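Local coordinates for protein citrate synthase (PDB 6ABX) that probably catalyses the condensation of oxaloacetate with acetyl-CoA and water to give citrate and CoA, the entry reaction of the tricarboxylic acid cycle, at residues E76-F81 and R96-M101; N90-L95 and L323-F328; R167-S172 and L312-M317; M226-P231 and F283-R288. All coordinates share one frame; numbering follows the deposited sequence.

Interaction 1 (E76-F81 and R96-M101); sequences EDISTF and RTTVSM
Thr97 OG1 is held twice, by Asp93 O one turn back in its own helix and by Ser100 OG of the second subunit, which leaves the methyl CG2 to meet Phe81. The setting is a helical hairpin: helices 76-85 and 91-105, consecutive in the chain, run antiparallel at 169° with their axes 10.1 Å apart. Phe81 lies across Thr97 at about a right angle, its CZ 3.8 Å from Thr97 CG2. Swung anti to the backbone N (chi1 -176°), the ring reaches over to the partner helix, where Thr98 CG2 sits 3.9 Å from Phe81 CD2. Met101 adds a Met-aromatic contact, its SD 4.7 Å from the centroid of Phe81 and oblique to the plane. A bend at chi3 (68°) then turns the Met101 methyl toward helix 76-85, where CE comes within 3.8 Å of Ile78 CG1. Ile78 and Met101 run past each other in opposite directions, while the other branch of Ile78, CG2, rests 3.9 Å from Thr98 CG2. The hydroxyl of Thr98 is occupied by Ile94 O and Leu95 O. The hairpin belongs to the dimer contact: Phe81 also packs on Leu104 of the second subunit, and Asp77 OD2 forms a salt bridge with Arg84 NE of that chain. Between the two helices, Met101 CE also touches the backbone of the first, 3.6 Å from Asp77 O.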
loop_
_atom_site.group_PDB
_atom_site.type_symbol
_atom_site.label_atom_id
_atom_site.label_comp_id
_atom_site.label_asym_id
_atom_site.label_seq_id
_atom_site.Cartn_x
_atom_site.Cartn_y
_atom_site.Cartn_z
ATOM N N GLU A 76 -13.201 8.557 -18.434
ATOM C CA GLU A 76 -14.449 7.826 -18.617
ATOM C C GLU A 76 -14.421 6.459 -17.907
ATOM O O GLU A 76 -15.460 6.047 -17.310
ATOM C CB GLU A 76 -14.733 7.663 -20.121
ATOM C CG GLU A 76 -15.489 8.845 -20.670
ATOM C CD GLU A 76 -16.956 8.899 -20.273
ATOM O OE1 GLU A 76 -17.533 7.823 -19.989
ATOM O OE2 GLU A 76 -17.525 10.011 -20.273
ATOM N N ASP A 77 -13.282 5.757 -17.966
ATOM C CA ASP A 77 -13.118 4.455 -17.353
ATOM C C ASP A 77 -13.385 4.574 -15.846
ATOM O O ASP A 77 -14.062 3.730 -15.213
ATOM C CB ASP A 77 -11.733 3.882 -17.612
ATOM C CG ASP A 77 -11.652 3.142 -18.938
ATOM O OD1 ASP A 77 -12.615 3.275 -19.751
ATOM O OD2 ASP A 77 -10.635 2.447 -19.142
ATOM N N ILE A 78 -12.854 5.656 -15.257
ATOM C CA ILE A 78 -12.929 5.827 -13.789
ATOM C C ILE A 78 -14.355 6.224 -13.425
ATOM O O ILE A 78 -14.895 5.654 -12.524
ATOM C CB ILE A 78 -11.856 6.788 -13.244
ATOM C CG1 ILE A 78 -10.503 6.070 -13.250
ATOM C CG2 ILE A 78 -12.195 7.302 -11.860
ATOM C CD1 ILE A 78 -9.323 6.949 -12.944
ATOM N N SER A 79 -14.939 7.167 -14.176
ATOM C CA SER A 79 -16.260 7.601 -13.842
ATOM C C SER A 79 -17.245 6.453 -14.014
ATOM O O SER A 79 -18.149 6.348 -13.192
ATOM C CB SER A 79 -16.725 8.850 -14.561
ATOM O OG SER A 79 -16.695 8.683 -15.969
ATOM N N THR A 80 -17.122 5.664 -15.096
ATOM C CA THR A 80 -18.018 4.515 -15.275
ATOM C C THR A 80 -17.878 3.523 -14.108
ATOM O O THR A 80 -18.882 3.034 -13.596
ATOM C CB THR A 80 -17.869 3.827 -16.638
ATOM O OG1 THR A 80 -18.296 4.821 -17.572
ATOM C CG2 THR A 80 -18.712 2.574 -16.746
ATOM N N PHE A 81 -16.640 3.229 -13.702
ATOM C CA PHE A 81 -16.382 2.360 -12.582
ATOM C C PHE A 81 -17.071 2.843 -11.299
ATOM O O PHE A 81 -17.705 2.066 -10.528
ATOM C CB PHE A 81 -14.878 2.162 -12.368
ATOM C CG PHE A 81 -14.618 1.166 -11.256
ATOM C CD1 PHE A 81 -14.627 -0.195 -11.500
ATOM C CD2 PHE A 81 -14.405 1.599 -9.948
ATOM C CE1 PHE A 81 -14.400 -1.105 -10.476
ATOM C CE2 PHE A 81 -14.202 0.676 -8.915
ATOM C CZ PHE A 81 -14.205 -0.669 -9.183
ATOM N N ARG A 96 -9.493 3.253 -3.442
ATOM C CA ARG A 96 -8.257 2.442 -3.639
ATOM C C ARG A 96 -8.174 2.070 -5.127
ATOM O O ARG A 96 -7.126 2.222 -5.806
ATOM C CB ARG A 96 -8.273 1.224 -2.722
ATOM C CG ARG A 96 -7.017 0.360 -2.715
ATOM C CD ARG A 96 -7.315 -0.900 -1.913
ATOM N NE ARG A 96 -8.340 -1.762 -2.488
ATOM C CZ ARG A 96 -9.268 -2.430 -1.849
ATOM N NH1 ARG A 96 -9.269 -2.469 -0.524
ATOM N NH2 ARG A 96 -10.164 -3.140 -2.525
ATOM N N THR A 97 -9.280 1.545 -5.662
ATOM C CA THR A 97 -9.307 1.024 -7.031
ATOM C C THR A 97 -9.155 2.142 -8.075
ATOM O O THR A 97 -8.358 2.020 -9.046
ATOM C CB THR A 97 -10.570 0.213 -7.313
ATOM O OG1 THR A 97 -10.730 -0.757 -6.276
ATOM C CG2 THR A 97 -10.464 -0.407 -8.691
ATOM N N THR A 98 -9.807 3.299 -7.854
ATOM C CA THR A 98 -9.740 4.393 -8.836
ATOM C C THR A 98 -8.384 5.104 -8.833
ATOM O O THR A 98 -7.929 5.478 -9.890
ATOM C CB THR A 98 -10.922 5.371 -8.701
ATOM O OG1 THR A 98 -10.927 5.882 -7.372
ATOM C CG2 THR A 98 -12.251 4.697 -8.951
ATOM N N VAL A 99 -7.721 5.300 -7.683
ATOM C CA VAL A 99 -6.377 5.822 -7.679
ATOM C C VAL A 99 -5.414 4.836 -8.341
ATOM O O VAL A 99 -4.491 5.253 -9.044
ATOM C CB VAL A 99 -5.937 6.260 -6.263
ATOM C CG1 VAL A 99 -4.484 6.744 -6.225
ATOM C CG2 VAL A 99 -6.875 7.330 -5.714
ATOM N N SER A 100 -5.645 3.530 -8.162
ATOM C CA SER A 100 -4.865 2.507 -8.870
ATOM C C SER A 100 -5.029 2.661 -10.386
ATOM O O SER A 100 -4.052 2.631 -11.137
ATOM C CB SER A 100 -5.223 1.131 -8.381
ATOM O OG SER A 100 -4.376 0.132 -8.989
ATOM N N MET A 101 -6.269 2.878 -10.827
ATOM C CA MET A 101 -6.565 3.098 -12.250
ATOM C C MET A 101 -5.928 4.388 -12.754
ATOM O O MET A 101 -5.376 4.415 -13.841
ATOM C CB MET A 101 -8.064 3.129 -12.532
ATOM C CG MET A 101 -8.725 1.847 -12.290
ATOM S SD MET A 101 -10.561 1.972 -12.283
ATOM C CE MET A 101 -10.903 2.367 -13.996
#

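Interaction 2 (N90-L95 and L323-F328); sequences NPMDIL and LFPTIF
Pro91 and Leu323 meet at about a right angle in the tightest part of this contact, with Pro91 CB only 3.5 Å from Leu323 CD2, closer than ordinary van der Waals packing. The first turns of helices 91-105 and 324-343 lie side by side, their directions 37° apart. Thr326 fills the middle: its CG2 is 3.6 Å from Pro91 O and 3.7 Å from Met92 SD. With OG1 between the backbone N and the carbonyl carbon (chi1 69°), the hydroxyl turns back to Leu323 O, 2.7 Å away, meeting a lone pair in the carbonyl plane; Ile327 N uses the same oxygen. Replacing Thr326 by alanine removes both the methyl and the hydroxyl, and is likely to open a gap beside Pro91 O and Met92 SD and to cost Leu323 O one of its donors. Packing is slacker at Leu95, whose CD2 stays 4.2 Å from Thr326 CB. Partly exposed Pro325 marks the more open side, yet bent Met92 still brings CG to 3.7 Å from Pro325 CB. Around the pair, helix 112-134 covers Pro91, Leu323 and Thr326, whereas helix 198-209 packs on Met92 and Leu95, setting both segments deep within the helical core of the chain.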
loop_
_atom_site.group_PDB
_atom_site.type_symbol
_atom_site.label_atom_id
_atom_site.label_comp_id
_atom_site.label_asym_id
_atom_site.label_seq_id
_atom_site.Cartn_x
_atom_site.Cartn_y
_atom_site.Cartn_z
ATOM N N ASN A 90 -17.562 -0.607 -0.760
ATOM C CA ASN A 90 -17.002 0.161 0.325
ATOM C C ASN A 90 -16.314 1.361 -0.297
ATOM O O ASN A 90 -15.572 1.236 -1.271
ATOM C CB ASN A 90 -16.044 -0.708 1.148
ATOM C CG ASN A 90 -15.376 0.092 2.234
ATOM O OD1 ASN A 90 -14.585 0.935 1.913
ATOM N ND2 ASN A 90 -15.567 -0.252 3.499
ATOM N N PRO A 91 -16.582 2.598 0.165
ATOM C CA PRO A 91 -16.074 3.744 -0.573
ATOM C C PRO A 91 -14.548 3.823 -0.583
ATOM O O PRO A 91 -13.977 4.325 -1.532
ATOM C CB PRO A 91 -16.646 4.958 0.150
ATOM C CG PRO A 91 -17.648 4.447 1.138
ATOM C CD PRO A 91 -17.554 2.945 1.193
ATOM N N MET A 92 -13.917 3.328 0.475
ATOM C CA MET A 92 -12.433 3.264 0.492
ATOM C C MET A 92 -11.915 2.237 -0.525
ATOM O O MET A 92 -10.907 2.476 -1.183
ATOM C CB MET A 92 -11.937 2.989 1.923
ATOM C CG MET A 92 -11.969 4.226 2.807
ATOM S SD MET A 92 -10.913 5.628 2.278
ATOM C CE MET A 92 -9.384 5.138 3.068
ATOM N N ASP A 93 -12.650 1.148 -0.763
ATOM C CA ASP A 93 -12.316 0.212 -1.817
ATOM C C ASP A 93 -12.452 0.877 -3.179
ATOM O O ASP A 93 -11.656 0.633 -4.055
ATOM C CB ASP A 93 -13.178 -1.057 -1.797
ATOM C CG ASP A 93 -12.959 -1.915 -0.542
ATOM O OD1 ASP A 93 -12.043 -1.593 0.246
ATOM O OD2 ASP A 93 -13.744 -2.899 -0.329
ATOM N N ILE A 94 -13.489 1.713 -3.361
ATOM C CA ILE A 94 -13.669 2.392 -4.608
ATOM C C ILE A 94 -12.499 3.358 -4.822
ATOM O O ILE A 94 -11.932 3.407 -5.857
ATOM C CB ILE A 94 -15.021 3.120 -4.651
ATOM C CG1 ILE A 94 -16.180 2.123 -4.595
ATOM C CG2 ILE A 94 -15.104 3.983 -5.901
ATOM C CD1 ILE A 94 -17.545 2.786 -4.436
ATOM N N LEU A 95 -12.150 4.116 -3.782
ATOM C CA LEU A 95 -11.079 5.087 -3.919
ATOM C C LEU A 95 -9.734 4.375 -4.158
ATOM O O LEU A 95 -8.965 4.820 -5.017
ATOM C CB LEU A 95 -10.997 5.928 -2.644
ATOM C CG LEU A 95 -10.003 7.090 -2.748
ATOM C CD1 LEU A 95 -10.475 8.088 -3.779
ATOM C CD2 LEU A 95 -9.760 7.757 -1.391
ATOM N N LEU A 323 -18.635 8.094 3.784
ATOM C CA LEU A 323 -17.617 8.712 2.892
ATOM C C LEU A 323 -16.526 9.401 3.703
ATOM O O LEU A 323 -15.493 9.855 3.092
ATOM C CB LEU A 323 -18.312 9.692 1.953
ATOM C CG LEU A 323 -19.208 9.024 0.922
ATOM C CD1 LEU A 323 -19.721 10.035 -0.074
ATOM C CD2 LEU A 323 -18.453 7.928 0.181
ATOM N N PHE A 324 -16.681 9.558 5.029
ATOM C CA PHE A 324 -15.718 10.401 5.767
ATOM C C PHE A 324 -14.265 9.926 5.590
ATOM O O PHE A 324 -13.382 10.771 5.402
ATOM C CB PHE A 324 -16.012 10.523 7.269
ATOM C CG PHE A 324 -14.892 11.285 7.959
ATOM C CD1 PHE A 324 -14.537 12.560 7.521
ATOM C CD2 PHE A 324 -14.072 10.681 8.901
ATOM C CE1 PHE A 324 -13.455 13.234 8.075
ATOM C CE2 PHE A 324 -13.008 11.367 9.463
ATOM C CZ PHE A 324 -12.690 12.637 9.045
ATOM N N PRO A 325 -13.931 8.614 5.608
ATOM C CA PRO A 325 -12.545 8.193 5.412
ATOM C C PRO A 325 -11.984 8.626 4.048
ATOM O O PRO A 325 -10.769 8.953 3.921
ATOM C CB PRO A 325 -12.564 6.663 5.487
ATOM C CG PRO A 325 -13.863 6.347 6.254
ATOM C CD PRO A 325 -14.814 7.504 6.067
ATOM N N THR A 326 -12.867 8.706 3.051
ATOM C CA THR A 326 -12.392 9.146 1.709
ATOM C C THR A 326 -12.011 10.630 1.779
ATOM O O THR A 326 -11.065 11.084 1.041
ATOM C CB THR A 326 -13.318 8.811 0.541
ATOM O OG1 THR A 326 -14.524 9.576 0.597
ATOM C CG2 THR A 326 -13.648 7.333 0.460
ATOM N N ILE A 327 -12.833 11.412 2.481
ATOM C CA ILE A 327 -12.600 12.844 2.600
ATOM C C ILE A 327 -11.268 13.082 3.334
ATOM O O ILE A 327 -10.443 13.970 2.942
ATOM C CB ILE A 327 -13.806 13.515 3.278
ATOM C CG1 ILE A 327 -15.066 13.326 2.444
ATOM C CG2 ILE A 327 -13.542 14.991 3.492
ATOM C CD1 ILE A 327 -16.310 13.639 3.227
ATOM N N PHE A 328 -11.051 12.325 4.418
ATOM C CA PHE A 328 -9.738 12.330 5.085
ATOM C C PHE A 328 -8.623 12.131 4.052
ATOM O O PHE A 328 -7.664 12.911 3.990
ATOM C CB PHE A 328 -9.781 11.292 6.195
ATOM C CG PHE A 328 -8.659 11.277 7.195
ATOM C CD1 PHE A 328 -7.334 11.242 6.798
ATOM C CD2 PHE A 328 -8.941 11.268 8.554
ATOM C CE1 PHE A 328 -6.310 11.214 7.740
ATOM C CE2 PHE A 328 -7.907 11.218 9.489
ATOM C CZ PHE A 328 -6.595 11.188 9.074
#

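Interaction 3 (R167-S172 and L312-M317); sequences RVLDVS and LVFYAM
Apolar helix-to-helix packing in the buried interior joins Val168, Leu169 and Ser172 of helix 163-174 to Val313, Phe314 and Met317 at the end of helix 310-316. The two run roughly antiparallel, with a signed crossing angle of -146° and axes 10.6 Å apart. Leu169 meets Phe314 at the edge of the ring: its CD1 lies in the ring plane, 3.5 Å from Phe314 CE1. The same methyl also touches Met317 CE, 3.7 Å from Leu169 CD1, brought there by a bend at the last torsion of Met317. Val168 and Val313 touch through their CG1 methyls at 3.8 Å. The polar atom of the interface, Ser172 OG, is satisfied within its own helix: it donates to Val168 O at 2.7 Å, from above the carbonyl plane and off the lone pairs, and Ser172 N uses that oxygen too. This draws the hydroxyl back along the helix, where Val313 CG1 packs 3.4 Å from Ser172 OG. Phe314 is about 9 Å, side chain to side chain, from the predicted active-site Asp307, and Ser172 equally far from oxaloacetate-binding Arg262. Such apolar helix packing near the probable active site is in keeping with the mainly helical citrate synthase fold.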
loop_
_atom_site.group_PDB
_atom_site.type_symbol
_atom_site.label_atom_id
_atom_site.label_comp_id
_atom_site.label_asym_id
_atom_site.label_seq_id
_atom_site.Cartn_x
_atom_site.Cartn_y
_atom_site.Cartn_z
ATOM N N ARG A 167 -15.825 28.038 3.792
ATOM C CA ARG A 167 -14.761 28.272 4.716
ATOM C C ARG A 167 -14.609 27.118 5.709
ATOM O O ARG A 167 -13.484 26.683 6.021
ATOM C CB ARG A 167 -15.034 29.550 5.514
ATOM C CG ARG A 167 -13.914 29.912 6.463
ATOM C CD ARG A 167 -12.762 30.453 5.664
ATOM N NE ARG A 167 -11.693 30.946 6.512
ATOM C CZ ARG A 167 -11.622 32.187 6.995
ATOM N NH1 ARG A 167 -12.640 33.031 6.855
ATOM N NH2 ARG A 167 -10.505 32.585 7.587
ATOM N N VAL A 168 -15.728 26.618 6.235
ATOM C CA VAL A 168 -15.701 25.492 7.198
ATOM C C VAL A 168 -15.099 24.248 6.543
ATOM O O VAL A 168 -14.236 23.599 7.136
ATOM C CB VAL A 168 -17.084 25.209 7.825
ATOM C CG1 VAL A 168 -16.967 24.034 8.772
ATOM C CG2 VAL A 168 -17.607 26.445 8.567
ATOM N N LEU A 169 -15.481 23.959 5.303
ATOM C CA LEU A 169 -14.898 22.788 4.606
ATOM C C LEU A 169 -13.392 23.005 4.404
ATOM O O LEU A 169 -12.555 22.081 4.625
ATOM C CB LEU A 169 -15.552 22.531 3.252
ATOM C CG LEU A 169 -14.937 21.356 2.503
ATOM C CD1 LEU A 169 -14.967 20.092 3.309
ATOM C CD2 LEU A 169 -15.643 21.136 1.171
ATOM N N ASP A 170 -13.006 24.228 3.994
ATOM C CA ASP A 170 -11.635 24.547 3.715
ATOM C C ASP A 170 -10.763 24.305 4.968
ATOM O O ASP A 170 -9.724 23.662 4.935
ATOM C CB ASP A 170 -11.566 25.990 3.243
ATOM C CG ASP A 170 -10.362 26.228 2.387
ATOM O OD1 ASP A 170 -10.305 25.629 1.250
ATOM O OD2 ASP A 170 -9.505 26.931 2.888
ATOM N N VAL A 171 -11.176 24.833 6.106
ATOM C CA VAL A 171 -10.458 24.599 7.343
ATOM C C VAL A 171 -10.442 23.111 7.719
ATOM O O VAL A 171 -9.337 22.568 8.060
ATOM C CB VAL A 171 -11.042 25.444 8.482
ATOM C CG1 VAL A 171 -10.431 25.069 9.840
ATOM C CG2 VAL A 171 -10.869 26.922 8.211
ATOM N N SER A 172 -11.602 22.421 7.664
ATOM C CA SER A 172 -11.628 21.045 7.981
ATOM C C SER A 172 -10.664 20.201 7.128
ATOM O O SER A 172 -9.970 19.322 7.686
ATOM C CB SER A 172 -13.040 20.507 7.896
ATOM O OG SER A 172 -13.901 21.352 8.613
ATOM N N LEU A 312 -19.070 14.842 12.264
ATOM C CA LEU A 312 -20.239 15.688 12.399
ATOM C C LEU A 312 -20.180 16.913 11.481
ATOM O O LEU A 312 -21.158 17.274 10.824
ATOM C CB LEU A 312 -20.385 16.067 13.881
ATOM C CG LEU A 312 -21.481 17.075 14.193
ATOM C CD1 LEU A 312 -22.802 16.591 13.641
ATOM C CD2 LEU A 312 -21.553 17.290 15.692
ATOM N N VAL A 313 -18.999 17.530 11.372
ATOM C CA VAL A 313 -18.790 18.678 10.455
ATOM C C VAL A 313 -19.006 18.261 8.995
ATOM O O VAL A 313 -19.735 18.933 8.297
ATOM C CB VAL A 313 -17.405 19.311 10.672
ATOM C CG1 VAL A 313 -17.019 20.267 9.555
ATOM C CG2 VAL A 313 -17.333 19.999 12.027
ATOM N N PHE A 314 -18.431 17.141 8.573
ATOM C CA PHE A 314 -18.595 16.682 7.177
ATOM C C PHE A 314 -20.051 16.276 6.914
ATOM O O PHE A 314 -20.604 16.547 5.856
ATOM C CB PHE A 314 -17.610 15.559 6.883
ATOM C CG PHE A 314 -16.200 16.071 6.747
ATOM C CD1 PHE A 314 -15.887 17.045 5.825
ATOM C CD2 PHE A 314 -15.180 15.542 7.510
ATOM C CE1 PHE A 314 -14.589 17.524 5.704
ATOM C CE2 PHE A 314 -13.879 16.029 7.379
ATOM C CZ PHE A 314 -13.605 17.054 6.517
ATOM N N TYR A 315 -20.707 15.648 7.903
ATOM C CA TYR A 315 -22.121 15.324 7.798
ATOM C C TYR A 315 -22.958 16.600 7.635
ATOM O O TYR A 315 -23.907 16.619 6.818
ATOM C CB TYR A 315 -22.556 14.489 9.011
ATOM C CG TYR A 315 -24.023 14.140 9.039
ATOM C CD1 TYR A 315 -24.543 13.243 8.122
ATOM C CD2 TYR A 315 -24.878 14.649 9.992
ATOM C CE1 TYR A 315 -25.885 12.899 8.121
ATOM C CE2 TYR A 315 -26.237 14.326 10.002
ATOM C CZ TYR A 315 -26.735 13.448 9.065
ATOM O OH TYR A 315 -28.049 13.061 9.051
ATOM N N ALA A 316 -22.634 17.639 8.394
ATOM C CA ALA A 316 -23.335 18.916 8.395
ATOM C C ALA A 316 -23.260 19.552 7.000
ATOM O O ALA A 316 -24.157 20.253 6.576
ATOM C CB ALA A 316 -22.783 19.833 9.454
ATOM N N MET A 317 -22.192 19.269 6.270
ATOM C CA MET A 317 -22.051 19.855 4.979
ATOM C C MET A 317 -22.625 19.022 3.838
ATOM O O MET A 317 -22.642 19.522 2.710
ATOM C CB MET A 317 -20.582 20.175 4.803
ATOM C CG MET A 317 -20.369 21.402 5.645
ATOM S SD MET A 317 -18.832 22.154 5.376
ATOM C CE MET A 317 -17.819 20.687 5.528
#

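Interaction 4 (M226-P231 and F283-R288); sequences MEIETP and FEIANR
A tight corner between helices 220-228 and 234-243, in what is probably the small domain of the citrate synthase fold, is laid against helix 277-297 through Ile228 and Pro231 on one side and Glu284, Ile285 and Arg288 on the other. The corner begins where Glu229, with positive phi (76°), breaks the helix and turns the chain back over Ile285. That isoleucine reaches into the bend with both branches. Ile285 CD1 comes within 3.5 Å of Glu229 C. Behind it, Ile285 CG1 lies 3.6 Å from Pro231 N. The other branch, Ile285 CG2, meets Ile228 CD1 at 3.8 Å. The proline ring crosses Ile285 at about a right angle and touches two more residues of the helix: Pro231 CG is 3.6 Å from Glu284 OE1, and Pro231 CB is 3.6 Å from Arg288 NE. The guanidinium turns a face to the Pro231 carbonyl, whose carbon lies over its centre. Although Pro231 O is 2.9 Å from Arg288 NH1, the angle is too poor for a hydrogen bond, and the attraction is presumably electrostatic. The group is steered instead by Glu235, which forms a salt bridge with NH1, and weakly by Asp232. With an alanine in place of Arg288, Glu235 would probably lose this mate, and one side of the Pro231 ring and its carbonyl would be uncovered. Ile228 is about 7 Å, side chain to side chain, from acetyl-CoA-binding Leu248, which places this tight corner between two helices near the acetyl-CoA site.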
loop_
_atom_site.group_PDB
_atom_site.type_symbol
_atom_site.label_atom_id
_atom_site.label_comp_id
_atom_site.label_asym_id
_atom_site.label_seq_id
_atom_site.Cartn_x
_atom_site.Cartn_y
_atom_site.Cartn_z
ATOM N N MET A 226 -25.669 10.246 17.090
ATOM C CA MET A 226 -26.954 9.949 16.480
ATOM C C MET A 226 -27.711 8.956 17.377
ATOM O O MET A 226 -28.905 9.107 17.557
ATOM C CB MET A 226 -26.774 9.368 15.081
ATOM C CG MET A 226 -26.297 10.402 14.108
ATOM S SD MET A 226 -26.007 9.633 12.511
ATOM C CE MET A 226 -26.038 11.123 11.537
ATOM N N GLU A 227 -27.009 7.989 17.954
ATOM C CA GLU A 227 -27.685 6.975 18.843
ATOM C C GLU A 227 -28.202 7.648 20.128
ATOM O O GLU A 227 -29.290 7.280 20.636
ATOM C CB GLU A 227 -26.764 5.805 19.180
ATOM C CG GLU A 227 -26.404 4.934 17.988
ATOM C CD GLU A 227 -25.384 3.856 18.270
ATOM O OE1 GLU A 227 -24.767 3.874 19.351
ATOM O OE2 GLU A 227 -25.214 2.979 17.401
ATOM N N ILE A 228 -27.508 8.674 20.627
ATOM C CA ILE A 228 -27.912 9.397 21.839
ATOM C C ILE A 228 -29.253 10.082 21.557
ATOM O O ILE A 228 -30.127 10.079 22.417
ATOM C CB ILE A 228 -26.820 10.374 22.313
ATOM C CG1 ILE A 228 -25.590 9.622 22.826
ATOM C CG2 ILE A 228 -27.332 11.394 23.322
ATOM C CD1 ILE A 228 -24.391 10.472 22.959
ATOM N N GLU A 229 -29.387 10.656 20.349
ATOM C CA GLU A 229 -30.634 11.233 19.803
ATOM C C GLU A 229 -30.983 12.600 20.399
ATOM O O GLU A 229 -31.297 13.541 19.652
ATOM C CB GLU A 229 -31.842 10.324 20.025
ATOM C CG GLU A 229 -31.894 9.133 19.103
ATOM C CD GLU A 229 -33.277 8.515 18.969
ATOM O OE1 GLU A 229 -33.352 7.280 18.830
ATOM O OE2 GLU A 229 -34.281 9.276 19.008
ATOM N N THR A 230 -31.042 12.712 21.728
ATOM C CA THR A 230 -31.438 13.951 22.361
ATOM C C THR A 230 -30.393 14.360 23.386
ATOM O O THR A 230 -29.792 13.505 24.052
ATOM C CB THR A 230 -32.791 13.819 23.071
ATOM O OG1 THR A 230 -32.593 12.909 24.149
ATOM C CG2 THR A 230 -33.913 13.276 22.214
ATOM N N PRO A 231 -30.143 15.674 23.561
ATOM C CA PRO A 231 -29.195 16.139 24.565
ATOM C C PRO A 231 -29.433 15.624 26.000
ATOM O O PRO A 231 -28.437 15.391 26.747
ATOM C CB PRO A 231 -29.303 17.664 24.524
ATOM C CG PRO A 231 -29.897 17.989 23.165
ATOM C CD PRO A 231 -30.664 16.768 22.711
ATOM N N PHE A 283 -24.849 18.817 17.530
ATOM C CA PHE A 283 -23.792 19.571 18.153
ATOM C C PHE A 283 -24.001 19.746 19.665
ATOM O O PHE A 283 -23.021 19.737 20.391
ATOM C CB PHE A 283 -23.606 20.940 17.492
ATOM C CG PHE A 283 -22.647 20.868 16.338
ATOM C CD1 PHE A 283 -21.284 20.932 16.578
ATOM C CD2 PHE A 283 -23.102 20.706 15.037
ATOM C CE1 PHE A 283 -20.400 20.836 15.518
ATOM C CE2 PHE A 283 -22.212 20.595 13.980
ATOM C CZ PHE A 283 -20.863 20.669 14.233
ATOM N N GLU A 284 -25.234 19.999 20.094
ATOM C CA GLU A 284 -25.555 20.088 21.538
ATOM C C GLU A 284 -25.131 18.779 22.213
ATOM O O GLU A 284 -24.445 18.813 23.266
ATOM C CB GLU A 284 -27.045 20.373 21.732
ATOM C CG GLU A 284 -27.429 21.769 21.271
ATOM C CD GLU A 284 -28.911 22.118 21.260
ATOM O OE1 GLU A 284 -29.749 21.228 21.541
ATOM O OE2 GLU A 284 -29.226 23.289 20.951
ATOM N N ILE A 285 -25.525 17.663 21.597
ATOM C CA ILE A 285 -25.146 16.315 22.086
ATOM C C ILE A 285 -23.632 16.201 22.196
ATOM O O ILE A 285 -23.083 15.804 23.237
ATOM C CB ILE A 285 -25.769 15.214 21.227
ATOM C CG1 ILE A 285 -27.285 15.182 21.389
ATOM C CG2 ILE A 285 -25.112 13.872 21.514
ATOM C CD1 ILE A 285 -27.983 14.321 20.400
ATOM N N ALA A 286 -22.897 16.541 21.120
ATOM C CA ALA A 286 -21.466 16.381 21.106
ATOM C C ALA A 286 -20.790 17.206 22.221
ATOM O O ALA A 286 -19.859 16.762 22.912
ATOM C CB ALA A 286 -20.955 16.766 19.719
ATOM N N ASN A 287 -21.257 18.434 22.407
ATOM C CA ASN A 287 -20.702 19.332 23.386
ATOM C C ASN A 287 -20.889 18.769 24.801
ATOM O O ASN A 287 -19.939 18.799 25.612
ATOM C CB ASN A 287 -21.265 20.743 23.205
ATOM C CG ASN A 287 -20.615 21.422 22.006
ATOM O OD1 ASN A 287 -19.550 20.997 21.507
ATOM N ND2 ASN A 287 -21.239 22.487 21.539
ATOM N N ARG A 288 -22.085 18.239 25.071
ATOM C CA ARG A 288 -22.348 17.599 26.368
ATOM C C ARG A 288 -21.488 16.359 26.578
ATOM O O ARG A 288 -20.938 16.178 27.674
ATOM C CB ARG A 288 -23.828 17.278 26.554
ATOM C CG ARG A 288 -24.691 18.500 26.779
ATOM C CD ARG A 288 -26.120 18.235 26.357
ATOM N NE ARG A 288 -27.142 18.884 27.168
ATOM C CZ ARG A 288 -27.846 18.243 28.110
ATOM N NH1 ARG A 288 -27.348 17.163 28.708
ATOM N NH2 ARG A 288 -29.050 18.672 28.424
#

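In the fold
Following the chain from the N terminus, interaction 1 comes first, closing a short loop of 14 residues into a hairpin at the dimer interface. Interaction 2 starts within that loop, at 90-95, and so crosses it; the two share helix 91-105, but interaction 2 closes only at 323-328, more than 200 residues on. Interaction 3 lies wholly within that span, and interaction 4 in turn within interaction 3. Touching side chains link the inner members: Phe314 packs on Ile327 of interaction 2, while Leu312 and Tyr315 reach Phe283 and Met226 of interaction 4. The series thus runs from the subunit interface, through the core, to the outlying helices near the acetyl-CoA site.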